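Local structure of extracellular solute-binding protein family 1 (Kribbella flavida, 5IXP) at residues Phe141-Trp144 against Thr145-Phe148; Leu169-Glu172 against Ala173-Gln177; Gln203-Ala206 against Ala207-Asp210; Lys225-Thr229 against Asp230-Thr234; Glu193-Leu196 against Leu197-Trp201. The protein probably binds a solute outside the cell and hands it to an ABC transporter for uptake, as extracellular solute-binding proteins of its family do. All blocks are in the same frame, centred on the assembly; numbering follows the deposited sequence.

Interaction 1: Phe141-Trp144 against Thr145-Phe148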
# COMPACT_ATOMS: atom_id res chain seq x y z
N PHE A 141 -0.92 -9.44 -18.93
CA PHE A 141 -0.26 -9.52 -17.62
C PHE A 141 -0.97 -10.38 -16.58
O PHE A 141 -1.08 -9.93 -15.43
CB PHE A 141 -0.14 -8.12 -17.00
CG PHE A 141 0.47 -7.10 -17.89
CD1 PHE A 141 1.52 -7.44 -18.74
CD2 PHE A 141 -0.00 -5.80 -17.89
CE1 PHE A 141 2.09 -6.49 -19.57
CE2 PHE A 141 0.57 -4.85 -18.72
CZ PHE A 141 1.61 -5.20 -19.57
N PRO A 142 -1.43 -11.59 -16.88
CA PRO A 142 -2.12 -12.35 -15.83
C PRO A 142 -1.20 -12.74 -14.68
O PRO A 142 -1.66 -12.85 -13.53
CB PRO A 142 -2.66 -13.58 -16.58
CG PRO A 142 -1.72 -13.78 -17.69
CD PRO A 142 -1.34 -12.37 -18.13
N ASP A 143 0.09 -12.92 -14.95
CA ASP A 143 1.04 -13.35 -13.94
C ASP A 143 2.38 -12.66 -14.20
O ASP A 143 2.58 -12.03 -15.24
CB ASP A 143 1.19 -14.87 -13.93
CG ASP A 143 1.42 -15.44 -15.31
OD1 ASP A 143 2.31 -14.96 -16.03
OD2 ASP A 143 0.69 -16.37 -15.69
N TRP A 144 3.30 -12.80 -13.24
CA TRP A 144 4.56 -12.07 -13.35
C TRP A 144 5.41 -12.60 -14.49
O TRP A 144 6.10 -11.83 -15.17
CB TRP A 144 5.30 -12.11 -12.01
CG TRP A 144 4.58 -11.29 -10.99
CD1 TRP A 144 3.80 -11.74 -9.96
CD2 TRP A 144 4.53 -9.86 -10.95
NE1 TRP A 144 3.27 -10.67 -9.27
CE2 TRP A 144 3.70 -9.51 -9.86
CE3 TRP A 144 5.09 -8.85 -11.73
CZ2 TRP A 144 3.43 -8.18 -9.52
CZ3 TRP A 144 4.82 -7.53 -11.40
CH2 TRP A 144 4.01 -7.20 -10.31
N THR A 145 5.37 -13.90 -14.74
CA THR A 145 6.12 -14.45 -15.87
C THR A 145 5.69 -13.79 -17.17
O THR A 145 6.52 -13.38 -17.99
CB THR A 145 5.94 -15.97 -15.92
OG1 THR A 145 6.49 -16.54 -14.72
CG2 THR A 145 6.67 -16.55 -17.12
N SER A 146 4.37 -13.65 -17.37
CA SER A 146 3.87 -12.98 -18.57
C SER A 146 4.23 -11.49 -18.58
O SER A 146 4.52 -10.93 -19.64
CB SER A 146 2.35 -13.15 -18.66
OG SER A 146 2.01 -14.52 -18.74
N TYR A 147 4.21 -10.85 -17.41
CA TYR A 147 4.62 -9.45 -17.32
C TYR A 147 6.07 -9.26 -17.79
O TYR A 147 6.37 -8.37 -18.59
CB TYR A 147 4.43 -8.96 -15.88
CG TYR A 147 4.90 -7.56 -15.60
CD1 TYR A 147 4.13 -6.45 -15.95
CD2 TYR A 147 6.11 -7.35 -14.96
CE1 TYR A 147 4.57 -5.15 -15.66
CE2 TYR A 147 6.56 -6.07 -14.67
CZ TYR A 147 5.78 -4.98 -15.02
OH TYR A 147 6.24 -3.72 -14.72
N PHE A 148 6.98 -10.10 -17.30
CA PHE A 148 8.38 -9.97 -17.71
C PHE A 148 8.58 -10.39 -19.16
O PHE A 148 9.40 -9.80 -19.87
CB PHE A 148 9.28 -10.78 -16.77
CG PHE A 148 9.28 -10.27 -15.34
CD1 PHE A 148 9.56 -8.93 -15.07
CD2 PHE A 148 8.98 -11.12 -14.29
CE1 PHE A 148 9.55 -8.45 -13.75
CE2 PHE A 148 8.97 -10.64 -12.97
CZ PHE A 148 9.26 -9.31 -12.70

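Interaction 2: Leu169-Glu172 against Ala173-Gln177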
# COMPACT_ATOMS: atom_id res chain seq x y z
N LEU A 169 10.71 -1.77 -6.41
CA LEU A 169 9.25 -1.66 -6.40
C LEU A 169 8.59 -2.90 -7.00
O LEU A 169 7.51 -3.30 -6.56
CB LEU A 169 8.78 -0.39 -7.12
CG LEU A 169 8.98 0.93 -6.36
CD1 LEU A 169 8.17 2.06 -7.00
CD2 LEU A 169 8.63 0.79 -4.89
N THR A 170 9.23 -3.53 -7.99
CA THR A 170 8.71 -4.79 -8.50
C THR A 170 8.75 -5.87 -7.42
O THR A 170 7.82 -6.68 -7.30
CB THR A 170 9.50 -5.23 -9.74
OG1 THR A 170 9.54 -4.17 -10.70
CG2 THR A 170 8.87 -6.47 -10.38
N TRP A 171 9.83 -5.89 -6.63
CA TRP A 171 9.93 -6.80 -5.49
C TRP A 171 8.81 -6.57 -4.50
O TRP A 171 8.20 -7.53 -4.01
CB TRP A 171 11.29 -6.61 -4.82
CG TRP A 171 11.43 -7.20 -3.42
CD1 TRP A 171 11.13 -6.59 -2.23
CD2 TRP A 171 11.94 -8.50 -3.09
NE1 TRP A 171 11.42 -7.44 -1.18
CE2 TRP A 171 11.91 -8.62 -1.68
CE3 TRP A 171 12.39 -9.58 -3.86
CZ2 TRP A 171 12.34 -9.78 -1.02
CZ3 TRP A 171 12.82 -10.73 -3.19
CH2 TRP A 171 12.78 -10.82 -1.79
N GLU A 172 8.55 -5.31 -4.14
CA GLU A 172 7.46 -5.02 -3.22
C GLU A 172 6.15 -5.60 -3.75
O GLU A 172 5.38 -6.22 -3.00
CB GLU A 172 7.33 -3.52 -3.01
CG GLU A 172 8.52 -2.89 -2.29
CD GLU A 172 8.58 -3.31 -0.83
OE1 GLU A 172 7.87 -2.71 0.01
OE2 GLU A 172 9.31 -4.27 -0.51
N ALA A 173 5.90 -5.43 -5.04
CA ALA A 173 4.65 -5.91 -5.63
C ALA A 173 4.55 -7.42 -5.55
O ALA A 173 3.50 -7.96 -5.15
CB ALA A 173 4.52 -5.43 -7.07
N MSE A 174 5.62 -8.13 -5.88
CA MSE A 174 5.59 -9.59 -5.88
C MSE A 174 5.64 -10.19 -4.49
O MSE A 174 4.90 -11.12 -4.18
CB MSE A 174 6.74 -10.14 -6.71
CG MSE A 174 6.70 -9.71 -8.16
SE MSE A 174 8.20 -10.51 -9.10
CE MSE A 174 7.67 -12.38 -8.87
N ARG A 175 6.54 -9.68 -3.64
CA ARG A 175 6.73 -10.30 -2.34
C ARG A 175 5.46 -10.27 -1.51
O ARG A 175 5.16 -11.22 -0.78
CB ARG A 175 7.84 -9.61 -1.56
CG ARG A 175 8.29 -10.48 -0.39
CD ARG A 175 9.03 -9.69 0.64
NE ARG A 175 8.16 -8.84 1.44
CZ ARG A 175 7.97 -7.54 1.22
NH1 ARG A 175 8.57 -6.95 0.19
NH2 ARG A 175 7.18 -6.84 2.01
N ASN A 176 4.70 -9.18 -1.61
CA ASN A 176 3.52 -9.06 -0.76
C ASN A 176 2.39 -9.99 -1.18
O ASN A 176 1.43 -10.13 -0.42
CB ASN A 176 3.04 -7.61 -0.74
CG ASN A 176 3.86 -6.77 0.20
OD1 ASN A 176 3.81 -6.97 1.41
ND2 ASN A 176 4.65 -5.86 -0.35
N GLN A 177 2.50 -10.64 -2.34
CA GLN A 177 1.52 -11.64 -2.75
C GLN A 177 1.80 -13.03 -2.22
O GLN A 177 0.89 -13.87 -2.24
CB GLN A 177 1.45 -11.74 -4.27
CG GLN A 177 0.94 -10.52 -4.96
CD GLN A 177 0.90 -10.71 -6.45
OE1 GLN A 177 1.77 -11.37 -7.02
NE2 GLN A 177 -0.12 -10.18 -7.10
O HOH W 1 6.50 -4.39 1.70

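Interaction 3: Gln203-Ala206 against Ala207-Asp210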
# COMPACT_ATOMS: atom_id res chain seq x y z
N GLN A 203 13.78 -14.17 -10.32
CA GLN A 203 13.02 -13.70 -11.48
C GLN A 203 13.20 -12.20 -11.70
O GLN A 203 13.31 -11.74 -12.84
CB GLN A 203 11.54 -14.06 -11.31
CG GLN A 203 10.70 -13.85 -12.54
CD GLN A 203 9.33 -14.51 -12.43
OE1 GLN A 203 8.82 -14.72 -11.32
NE2 GLN A 203 8.73 -14.86 -13.56
N ILE A 204 13.24 -11.41 -10.61
CA ILE A 204 13.47 -9.98 -10.77
C ILE A 204 14.91 -9.71 -11.19
O ILE A 204 15.17 -8.84 -12.03
CB ILE A 204 13.12 -9.24 -9.47
CG1 ILE A 204 11.66 -9.46 -9.15
CG2 ILE A 204 13.41 -7.74 -9.61
CD1 ILE A 204 11.27 -8.88 -7.81
N VAL A 205 15.87 -10.43 -10.60
CA VAL A 205 17.26 -10.26 -11.02
C VAL A 205 17.41 -10.57 -12.51
O VAL A 205 18.07 -9.83 -13.25
CB VAL A 205 18.20 -11.12 -10.16
CG1 VAL A 205 19.58 -11.18 -10.78
CG2 VAL A 205 18.27 -10.56 -8.73
N ALA A 206 16.77 -11.64 -12.97
CA ALA A 206 16.85 -11.96 -14.39
C ALA A 206 16.26 -10.84 -15.24
O ALA A 206 16.80 -10.51 -16.30
CB ALA A 206 16.14 -13.29 -14.68
N ALA A 207 15.18 -10.21 -14.77
CA ALA A 207 14.62 -9.07 -15.47
C ALA A 207 15.62 -7.92 -15.55
O ALA A 207 15.75 -7.27 -16.59
CB ALA A 207 13.33 -8.61 -14.79
N THR A 208 16.34 -7.64 -14.45
CA THR A 208 17.35 -6.58 -14.49
C THR A 208 18.46 -6.93 -15.46
O THR A 208 18.96 -6.07 -16.19
CB THR A 208 17.93 -6.29 -13.10
OG1 THR A 208 18.73 -7.39 -12.64
CG2 THR A 208 16.83 -5.98 -12.09
N GLU A 209 18.86 -8.20 -15.50
CA GLU A 209 19.88 -8.61 -16.46
C GLU A 209 19.38 -8.48 -17.90
O GLU A 209 20.19 -8.32 -18.82
CB GLU A 209 20.32 -10.04 -16.18
CG GLU A 209 21.06 -10.19 -14.87
CD GLU A 209 21.29 -11.63 -14.50
OE1 GLU A 209 20.66 -12.52 -15.12
OE2 GLU A 209 22.09 -11.87 -13.57
N ASP A 210 18.07 -8.54 -18.10
CA ASP A 210 17.50 -8.36 -19.43
C ASP A 210 17.21 -6.90 -19.75
O ASP A 210 16.60 -6.61 -20.78
CB ASP A 210 16.22 -9.19 -19.56
CG ASP A 210 16.49 -10.69 -19.47
OD1 ASP A 210 17.61 -11.11 -19.82
OD2 ASP A 210 15.58 -11.44 -19.06

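Interaction 4: Lys225-Thr229 against Asp230-Thr234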
# COMPACT_ATOMS: atom_id res chain seq x y z
N LYS A 225 12.30 13.16 -11.96
CA LYS A 225 12.58 13.76 -13.26
C LYS A 225 12.33 12.78 -14.40
O LYS A 225 11.96 13.19 -15.50
CB LYS A 225 14.03 14.25 -13.32
CG LYS A 225 14.40 15.27 -12.23
CD LYS A 225 13.21 16.10 -11.78
CE LYS A 225 13.35 16.55 -10.32
NZ LYS A 225 12.56 17.78 -10.03
N ALA A 226 12.49 11.48 -14.15
CA ALA A 226 12.38 10.50 -15.23
C ALA A 226 10.96 10.40 -15.78
O ALA A 226 10.77 9.85 -16.88
CB ALA A 226 12.85 9.14 -14.75
N PHE A 227 9.96 10.92 -15.07
CA PHE A 227 8.61 10.93 -15.62
C PHE A 227 8.47 11.84 -16.83
O PHE A 227 7.47 11.73 -17.55
CB PHE A 227 7.59 11.31 -14.54
CG PHE A 227 7.27 10.19 -13.59
CD1 PHE A 227 6.28 9.26 -13.90
CD2 PHE A 227 7.97 10.04 -12.39
CE1 PHE A 227 5.98 8.21 -13.03
CE2 PHE A 227 7.68 8.99 -11.51
CZ PHE A 227 6.68 8.08 -11.83
N ARG A 228 9.44 12.73 -17.07
CA ARG A 228 9.43 13.58 -18.25
C ARG A 228 10.30 13.03 -19.36
O ARG A 228 10.75 13.78 -20.23
CB ARG A 228 9.86 15.00 -17.87
CG ARG A 228 8.76 15.83 -17.20
CD ARG A 228 9.16 16.29 -15.81
NE ARG A 228 10.56 16.72 -15.73
CZ ARG A 228 11.10 17.39 -14.71
NH1 ARG A 228 10.36 17.70 -13.65
NH2 ARG A 228 12.38 17.73 -14.74
N THR A 229 10.56 11.72 -19.35
CA THR A 229 11.40 11.04 -20.33
C THR A 229 10.72 9.72 -20.71
O THR A 229 9.67 9.36 -20.17
CB THR A 229 12.80 10.72 -19.78
OG1 THR A 229 12.69 9.64 -18.84
CG2 THR A 229 13.41 11.94 -19.08
N ASP A 230 11.36 8.98 -21.62
CA ASP A 230 10.90 7.65 -21.99
C ASP A 230 11.55 6.55 -21.15
O ASP A 230 11.67 5.41 -21.62
CB ASP A 230 11.15 7.40 -23.48
CG ASP A 230 10.38 8.36 -24.37
OD1 ASP A 230 9.43 9.01 -23.88
OD2 ASP A 230 10.73 8.45 -25.57
N ALA A 231 11.96 6.85 -19.91
CA ALA A 231 12.80 5.94 -19.14
C ALA A 231 12.11 4.60 -18.84
O ALA A 231 12.77 3.55 -18.86
CB ALA A 231 13.26 6.59 -17.85
N PHE A 232 10.81 4.62 -18.53
CA PHE A 232 10.13 3.36 -18.22
C PHE A 232 8.69 3.39 -18.71
O PHE A 232 8.07 4.46 -18.78
CB PHE A 232 10.18 3.02 -16.72
CG PHE A 232 9.72 4.14 -15.82
CD1 PHE A 232 8.39 4.27 -15.48
CD2 PHE A 232 10.64 5.05 -15.32
CE1 PHE A 232 7.97 5.31 -14.64
CE2 PHE A 232 10.23 6.09 -14.48
CZ PHE A 232 8.89 6.22 -14.15
N ALA A 233 8.16 2.21 -19.03
CA ALA A 233 6.88 2.09 -19.72
C ALA A 233 5.72 1.59 -18.86
O ALA A 233 4.57 1.73 -19.28
CB ALA A 233 7.00 1.16 -20.94
N THR A 234 5.99 0.98 -17.70
CA THR A 234 4.93 0.49 -16.82
C THR A 234 5.28 0.75 -15.36
O THR A 234 6.45 0.95 -15.00
CB THR A 234 4.68 -1.02 -16.96
OG1 THR A 234 5.78 -1.74 -16.39
CG2 THR A 234 4.50 -1.44 -18.43
O HOH W 2 9.62 7.36 -17.87

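Interaction 5: Glu193-Leu196 against Leu197-Trp201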
# COMPACT_ATOMS: atom_id res chain seq x y z
N GLU A 193 14.72 -20.13 4.67
CA GLU A 193 14.18 -21.44 4.35
C GLU A 193 13.02 -21.36 3.36
O GLU A 193 12.27 -22.34 3.22
CB GLU A 193 13.73 -22.14 5.63
CG GLU A 193 14.87 -22.53 6.54
CD GLU A 193 14.41 -23.05 7.88
OE1 GLU A 193 13.19 -22.98 8.17
OE2 GLU A 193 15.26 -23.55 8.65
N ASN A 194 12.85 -20.24 2.68
CA ASN A 194 11.71 -20.00 1.80
C ASN A 194 12.22 -19.94 0.36
O ASN A 194 12.73 -18.91 -0.08
CB ASN A 194 11.01 -18.70 2.20
CG ASN A 194 9.71 -18.48 1.44
OD1 ASN A 194 9.41 -19.16 0.45
ND2 ASN A 194 8.94 -17.49 1.90
N GLU A 195 12.08 -21.06 -0.37
CA GLU A 195 12.58 -21.08 -1.74
C GLU A 195 11.75 -20.17 -2.65
O GLU A 195 12.28 -19.64 -3.63
CB GLU A 195 12.62 -22.51 -2.30
CG GLU A 195 13.41 -22.62 -3.62
CD GLU A 195 13.46 -24.03 -4.23
OE1 GLU A 195 13.06 -25.01 -3.56
OE2 GLU A 195 13.90 -24.16 -5.40
N LEU A 196 10.47 -19.97 -2.34
CA LEU A 196 9.67 -19.07 -3.16
C LEU A 196 10.19 -17.65 -3.10
O LEU A 196 10.13 -16.91 -4.10
CB LEU A 196 8.20 -19.12 -2.74
CG LEU A 196 7.28 -19.59 -3.85
CD1 LEU A 196 5.85 -19.40 -3.44
CD2 LEU A 196 7.57 -18.85 -5.15
N LEU A 197 10.71 -17.24 -1.95
CA LEU A 197 11.34 -15.94 -1.83
C LEU A 197 12.56 -15.83 -2.75
O LEU A 197 12.73 -14.83 -3.46
CB LEU A 197 11.74 -15.72 -0.37
CG LEU A 197 12.06 -14.33 0.15
CD1 LEU A 197 10.83 -13.43 0.04
CD2 LEU A 197 12.52 -14.48 1.60
N LYS A 198 13.42 -16.85 -2.75
CA LYS A 198 14.57 -16.85 -3.65
C LYS A 198 14.12 -16.90 -5.11
O LYS A 198 14.73 -16.27 -5.98
CB LYS A 198 15.50 -18.02 -3.33
CG LYS A 198 16.80 -18.09 -4.19
CD LYS A 198 17.54 -16.75 -4.23
CE LYS A 198 19.05 -16.90 -4.52
NZ LYS A 198 19.38 -17.50 -5.85
N ARG A 199 13.04 -17.62 -5.41
CA ARG A 199 12.57 -17.66 -6.79
C ARG A 199 12.09 -16.29 -7.24
O ARG A 199 12.31 -15.90 -8.40
CB ARG A 199 11.48 -18.72 -6.96
CG ARG A 199 12.08 -20.10 -7.20
CD ARG A 199 11.07 -21.10 -7.71
NE ARG A 199 11.65 -22.44 -7.73
CZ ARG A 199 11.08 -23.48 -8.33
NH1 ARG A 199 9.92 -23.33 -8.96
NH2 ARG A 199 11.67 -24.67 -8.31
N THR A 200 11.42 -15.56 -6.35
CA THR A 200 11.03 -14.18 -6.64
C THR A 200 12.25 -13.32 -6.92
O THR A 200 12.30 -12.58 -7.90
CB THR A 200 10.24 -13.62 -5.45
OG1 THR A 200 9.06 -14.41 -5.25
CG2 THR A 200 9.85 -12.17 -5.69
N TRP A 201 13.24 -13.40 -6.03
CA TRP A 201 14.52 -12.71 -6.23
C TRP A 201 15.11 -13.06 -7.60
O TRP A 201 15.47 -12.17 -8.38
CB TRP A 201 15.47 -13.10 -5.10
CG TRP A 201 16.90 -12.62 -5.23
CD1 TRP A 201 17.92 -13.23 -5.93
CD2 TRP A 201 17.49 -11.48 -4.59
NE1 TRP A 201 19.09 -12.52 -5.79
CE2 TRP A 201 18.86 -11.44 -4.97
CE3 TRP A 201 17.00 -10.48 -3.74
CZ2 TRP A 201 19.73 -10.44 -4.52
CZ3 TRP A 201 17.86 -9.48 -3.30
CH2 TRP A 201 19.22 -9.47 -3.70

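Interaction 1: Phe141-Trp144 against Thr145-Phe148
Asp-143 and Ser-146 meet where helix 144-157 begins, and they illustrate how an N-cap satisfies amides that no preceding turn can serve. Asp-143 OD1 takes two donors from one residue. Ser-146 N reaches it at 2.8 Å, nearly in line with the C-O bond of the carboxylate, while Ser-146 OG donates to the same OD1 over 2.8 Å from the syn side, 32° out of the carboxylate plane. With CG set between the backbone N and the carbonyl carbon (chi1 49°), the carboxylate folds back over the first turn. Its charge there would probably be eased by the helix N terminus. The main chain adds its first bonds, Tyr-147 N to Asp-143 O at 3.0 Å and Phe-148 N to Trp-144 O at 2.9 Å.

Two T-shaped pairs form an aromatic cluster beside the cap. Trp-144 directs the edge of its six-membered ring at one face of Tyr-147, with CE3 3.7 Å from Tyr-147 CD2; Tyr-147 in turn presents CD1 to a face of Phe-141, 3.9 Å from Phe-141 CD1. The polar ends find partners further off: Tyr-147 OH pairs with Thr-234 OG1 on strand 232-238, and Trp-144 NE1 with Gln-177 OE1, near the C-terminal end of helix 167-175. Thr-145 OG1 pairs with Gln-203 NE2 on helix 195-209, against which Phe-148 also packs.

Interaction 2: Leu169-Glu172 against Ala173-Gln177
Arg-175 folds back over Trp-171 and Glu-172, a largely buried local contact between neighbouring turns near the C-terminal end of helix 167-175. Its CB stands over one face of the indole in a CH-pi contact, 4.3 Å from the centroid of the Trp-171 five-membered ring and 14° off the ring normal, while Arg-175 CD passes the rim, 3.7 Å from Trp-171 CZ2. A bend at chi3 (74°) then turns the guanidinium toward Glu-172.

The salt bridge that results is a single hydrogen bond, Arg-175 NH1 to Glu-172 OE2 at 2.9 Å, and the donor arrives from above the carboxylate plane, 48° out of it. Trp-171 NE1 and Arg-175 NH1 sit 3.2 Å apart but are both donors; the indole N-H is taken instead by Asn-360 OD1, while Asn-360 ND2 bonds to Glu-172 OE2.

A water completes the polar cluster. It donates to Glu-172 OE1 at 2.7 Å and accepts from Arg-175 NH2 at 2.6 Å and from Asn-176 ND2 at 3.1 Å. Asn-176 ND2 also grips the main chain, reaching Glu-172 O at 2.8 Å, an oxygen to which Asn-176 N bonds weakly; the OD1 end of this amide pairs with Lys-352.

The helix is packed on several sides. Met-174, present as selenomethionine, and Trp-171 rest on helix 195-209, Thr-170 and Ala-173 meet helix 144-157, and helix 356-371 touches Trp-171 and Glu-172.

Interaction 3: Gln203-Ala206 against Ala207-Asp210
Residues 203-210 form the last turns of helix 195-209, with Ala-207, Thr-208 and Glu-209 bonded through N to the carbonyls of Gln-203, Ile-204 and Val-205, before Asp-210 leaves helical geometry. Thr-208 adds a side-chain bond, in the familiar arrangement where a helical threonine bonds back to a carbonyl three residues earlier. A chi1 of 68° swings Thr-208 OG1 back along the helix, where it donates to Val-205 O at 2.6 Å. The hydroxyl approaches in the carbonyl plane on a lone pair, the C=O...donor angle being 124°, whereas Glu-209 N meets the same oxygen almost head-on at 2.9 Å. One carbonyl thus satisfies two donors from different directions.

Ala-207 and Ile-204 are buried toward helices 144-157 and 167-175 respectively. The extended chain of the exposed Glu-209 passes the buried Val-205, with OE2 3.8 Å from Val-205 CG1.

The exit is made by Asp-210. Its N bonds to Ala-206 O at 3.0 Å with a bent N-H...O angle of 134°, and its carboxylate turns back over that carbonyl, so that the two acceptors Asp-210 OD2 and Ala-206 O come to lie 3.2 Å apart.

Interaction 4: Lys225-Thr229 against Asp230-Thr234
The turn that carries the chain from helix 221-226 into strand 232-238 is held by hydrogen bonds among Ala-226, Thr-229 and Ala-231 and by an edge-to-face pair of phenylalanines. Ala-226 to Thr-229 is a type I beta turn, and the threonine ties it to what follows. Thr-229 OG1 (chi1 74°) faces back into the turn, donating to Ala-226 O at 2.8 Å and accepting from Ala-231 N at 3.1 Å. The second bond defines an ST turn, so this single hydroxyl links two successive turns. Ala-226 O also receives Thr-229 N.

Next to the turn, Phe-232 drives its edge into a face of Phe-227 in a T-shaped stack with the planes at 86°. The leading atom is Phe-232 CZ, 3.7 Å from Phe-227 CE1 and offset toward the rim of that ring. Ala-226 CB packs against the Phe-232 ring, 4.0 Å from both Phe-232 CE2 and Ala-231 CB. A water lies over the centre of one face of Phe-232 and accepts from Phe-232 N at 3.1 Å.

Replacing Phe-227 by an alanine would probably deprive the Phe-232 edge of the face it abuts and open a gap toward helix 241-249, whose Ile-245, Asn-248 and Ala-249 also touch this ring.

Asp-230 points its carboxylate to a salt bridge with Arg-121 of the adjoining strand 108-121. The whole is a compact helix-to-strand connection, built from a type I turn running straight into an ST turn beside an aromatic pair.

Interaction 5: Glu193-Leu196 against Leu197-Trp201
Asn-194 lays its amide across Leu-197 at about a right angle, CG resting 3.9 Å from Leu-197 CB, and its OD1 caps the N terminus of helix 195-209. With CG trans to the backbone N (chi1 -173°), OD1 is turned toward the amides of the first turn. The capping bonds are weak: Leu-197 N lies 3.3 Å from Asn-194 OD1, and Leu-196 N reaches the same oxygen at 3.1 Å but at a poor slant. Asn-194 O shares the work, accepting weakly from Leu-197 N and Lys-198 N. The other end of the amide is anchored in the protein, ND2 donating to Ala-181 O and Gln-180 O.

Were Asn-194 replaced by an alanine, the first-turn amides would probably lose their side-chain acceptor, and those two carbonyls their shared donor.

One turn further on, the regular helix takes hold, with Arg-199 N bonded to Glu-195 O at 2.8 Å and Thr-200 N to Leu-196 O at 2.9 Å. On the exposed side of this turn Glu-195 and Arg-199 form a long salt bridge. Glu-195 OE2 sits at the guanidinium edge, 3.7 Å from Arg-199 NE and likewise 3.7 Å from Arg-199 NH2, and the carboxylate is turned 84° from the guanidinium plane. Such an exposed pair, also touched by crystal neighbours, probably gives a loose electrostatic tie.

The inner side is different. Leu-197 packs on Trp-171 and Arg-175 of helix 167-175, and Trp-201 meets helix 356-371 and the ring of Trp-381 in the C-terminal helix 377-392.

In the fold
Along the chain the five contacts come in the order 1, 2, 5, 3, 4. Each joins adjoining residues, so none closes a long loop, and they neither nest nor cross. Interaction 1 starts helix 144-157, interaction 2 lies toward the end of helix 167-175, and interactions 5 and 3 mark the beginning and end of helix 195-209. These three helices pack together: interaction 2 touches 1, 3 and 5, and interaction 1 also meets 3. Interaction 4, leading from helix 221-226 into the mixed sheet, joins the group through interaction 1 and remains about 30 Å, centre to centre, from interaction 5. The local caps and turns thus lie within one group of packed helices that meets the sheet at interaction 4.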